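Local structure of gamma-glutamyltranspeptidase (Streptomyces lincolnensis, 6J3A) at residues A189-R194 with G219-A224. The protein is a gamma-glutamyltranspeptidase homologue of the Ntn-hydrolase superfamily, related to LmbA, that probably cleaves gamma-glutamyl-type amide bonds or transfers the gamma-glutamyl group. Residues are numbered along the deposited sequence; the frame is centred on the assembly and turned at random.
Sequences AATWKR and GFIAEA
Arg-194 lies flat on one face of the Phe-220 ring. The guanidinium and ring planes are 8° apart and their centres 4.1 Å apart, a stack that is also a cation-pi contact. The Arg-194 chain is extended, with CG anti to the backbone N (chi1 -172°), and runs past the ring in the opposite direction to the phenylalanine side chain. This puts Arg-194 CD over the ring centre as a CH-pi contact, 3.9 Å from the centroid.

The carbonyl oxygen Thr-191 O meets the ring edge in plane, 3.7 Å from Phe-220 CZ. The other contacts are apolar. Ile-221 CG1 covers the opposite face of the ring, toward its rim. Ile-221 CG1 also approaches Thr-191 CG2, at 4.4 Å. Trp-192 CZ3 meets Ile-221 CD1 at 4.5 Å. With an alanine here instead of Phe-220, the Arg-194 guanidinium is likely to lose its stacking surface and a gap to open beside Thr-191.

Thr-191 OG1 is hydrogen-bonded to Leu-452 O and Thr-187 O. Helices 186-200 and 220-229 are linked in sequence through helix 205-217, whose Val-215 and Trp-216 pack against Phe-220 and Ile-221 respectively. Leu-131 and Val-135 of helix 127-140 touch Trp-192.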
loop_
_atom_site.group_PDB
_atom_site.type_symbol
_atom_site.label_atom_id
_atom_site.label_comp_id
_atom_site.label_asym_id
_atom_site.label_seq_id
_atom_site.Cartn_x
_atom_site.Cartn_y
_atom_site.Cartn_z
ATOM N N ALA A 189 -6.233 24.909 -10.863
ATOM C CA ALA A 189 -5.122 25.373 -10.053
ATOM C C ALA A 189 -5.199 26.879 -9.823
ATOM O O ALA A 189 -5.075 27.329 -8.689
ATOM C CB ALA A 189 -3.808 25.011 -10.707
ATOM N N ALA A 190 -5.416 27.641 -10.897
ATOM C CA ALA A 190 -5.583 29.113 -10.817
ATOM C C ALA A 190 -6.740 29.552 -9.896
ATOM O O ALA A 190 -6.650 30.570 -9.177
ATOM C CB ALA A 190 -5.780 29.697 -12.208
ATOM N N THR A 191 -7.811 28.760 -9.928
ATOM C CA THR A 191 -9.020 29.011 -9.153
ATOM C C THR A 191 -8.786 28.947 -7.641
ATOM O O THR A 191 -9.271 29.820 -6.907
ATOM C CB THR A 191 -10.143 28.026 -9.554
ATOM O OG1 THR A 191 -10.397 28.145 -10.956
ATOM C CG2 THR A 191 -11.451 28.304 -8.784
ATOM N N TRP A 192 -8.077 27.917 -7.173
ATOM C CA TRP A 192 -7.731 27.831 -5.742
ATOM C C TRP A 192 -6.705 28.896 -5.354
ATOM O O TRP A 192 -6.752 29.433 -4.252
ATOM C CB TRP A 192 -7.221 26.437 -5.331
ATOM C CG TRP A 192 -8.166 25.280 -5.549
ATOM C CD1 TRP A 192 -7.820 24.015 -5.934
ATOM C CD2 TRP A 192 -9.594 25.266 -5.389
ATOM N NE1 TRP A 192 -8.936 23.217 -6.026
ATOM C CE2 TRP A 192 -10.037 23.961 -5.702
ATOM C CE3 TRP A 192 -10.542 26.227 -5.026
ATOM C CZ2 TRP A 192 -11.375 23.601 -5.663
ATOM C CZ3 TRP A 192 -11.866 25.867 -4.978
ATOM C CH2 TRP A 192 -12.275 24.565 -5.293
ATOM N N LYS A 193 -5.781 29.195 -6.256
ATOM C CA LYS A 193 -4.791 30.226 -5.986
ATOM C C LYS A 193 -5.450 31.579 -5.768
ATOM O O LYS A 193 -5.124 32.287 -4.816
ATOM C CB LYS A 193 -3.771 30.320 -7.114
ATOM C CG LYS A 193 -2.705 29.242 -7.065
ATOM C CD LYS A 193 -1.564 29.634 -7.977
ATOM C CE LYS A 193 -0.580 28.511 -8.210
ATOM N NZ LYS A 193 0.228 28.856 -9.411
ATOM N N ARG A 194 -6.381 31.926 -6.650
ATOM C CA ARG A 194 -7.107 33.177 -6.520
ATOM C C ARG A 194 -7.904 33.189 -5.214
ATOM O O ARG A 194 -7.819 34.144 -4.430
ATOM C CB ARG A 194 -8.037 33.400 -7.713
ATOM C CG ARG A 194 -8.652 34.793 -7.705
ATOM C CD ARG A 194 -9.565 35.056 -8.887
ATOM N NE ARG A 194 -10.417 36.224 -8.649
ATOM C CZ ARG A 194 -11.322 36.693 -9.507
ATOM N NH1 ARG A 194 -11.513 36.100 -10.687
ATOM N NH2 ARG A 194 -12.041 37.764 -9.182
ATOM N N GLY A 219 -19.042 35.135 -4.344
ATOM C CA GLY A 219 -17.894 35.716 -5.049
ATOM C C GLY A 219 -17.736 35.229 -6.479
ATOM O O GLY A 219 -18.697 34.790 -7.117
ATOM N N PHE A 220 -16.505 35.299 -6.974
ATOM C CA PHE A 220 -16.220 35.007 -8.381
ATOM C C PHE A 220 -16.626 33.584 -8.810
ATOM O O PHE A 220 -16.999 33.361 -9.964
ATOM C CB PHE A 220 -14.747 35.312 -8.714
ATOM C CG PHE A 220 -13.775 34.210 -8.355
ATOM C CD1 PHE A 220 -13.213 34.133 -7.082
ATOM C CD2 PHE A 220 -13.383 33.272 -9.314
ATOM C CE1 PHE A 220 -12.309 33.123 -6.767
ATOM C CE2 PHE A 220 -12.476 32.266 -9.006
ATOM C CZ PHE A 220 -11.940 32.190 -7.732
ATOM N N ILE A 221 -16.564 32.643 -7.874
ATOM C CA ILE A 221 -16.928 31.255 -8.154
ATOM C C ILE A 221 -18.421 31.147 -8.421
ATOM O O ILE A 221 -18.833 30.617 -9.445
ATOM C CB ILE A 221 -16.512 30.315 -6.998
ATOM C CG1 ILE A 221 -14.989 30.210 -6.941
ATOM C CG2 ILE A 221 -17.111 28.919 -7.167
ATOM C CD1 ILE A 221 -14.466 29.451 -5.738
ATOM N N ALA A 222 -19.218 31.638 -7.481
ATOM C CA ALA A 222 -20.678 31.660 -7.612
ATOM C C ALA A 222 -21.140 32.306 -8.913
ATOM O O ALA A 222 -21.972 31.747 -9.627
ATOM C CB ALA A 222 -21.291 32.401 -6.437
ATOM N N GLU A 223 -20.604 33.489 -9.200
ATOM C CA GLU A 223 -20.902 34.200 -10.445
ATOM C C GLU A 223 -20.758 33.291 -11.663
ATOM O O GLU A 223 -21.670 33.196 -12.482
ATOM C CB GLU A 223 -19.996 35.427 -10.585
ATOM C CG GLU A 223 -20.449 36.587 -9.706
ATOM C CD GLU A 223 -19.410 37.686 -9.532
ATOM O OE1 GLU A 223 -18.323 37.636 -10.158
ATOM O OE2 GLU A 223 -19.694 38.616 -8.748
ATOM N N ALA A 224 -19.624 32.609 -11.743
ATOM C CA ALA A 224 -19.325 31.703 -12.856
ATOM C C ALA A 224 -20.244 30.475 -12.927
ATOM O O ALA A 224 -20.631 30.030 -14.012
ATOM C CB ALA A 224 -17.874 31.260 -12.775
#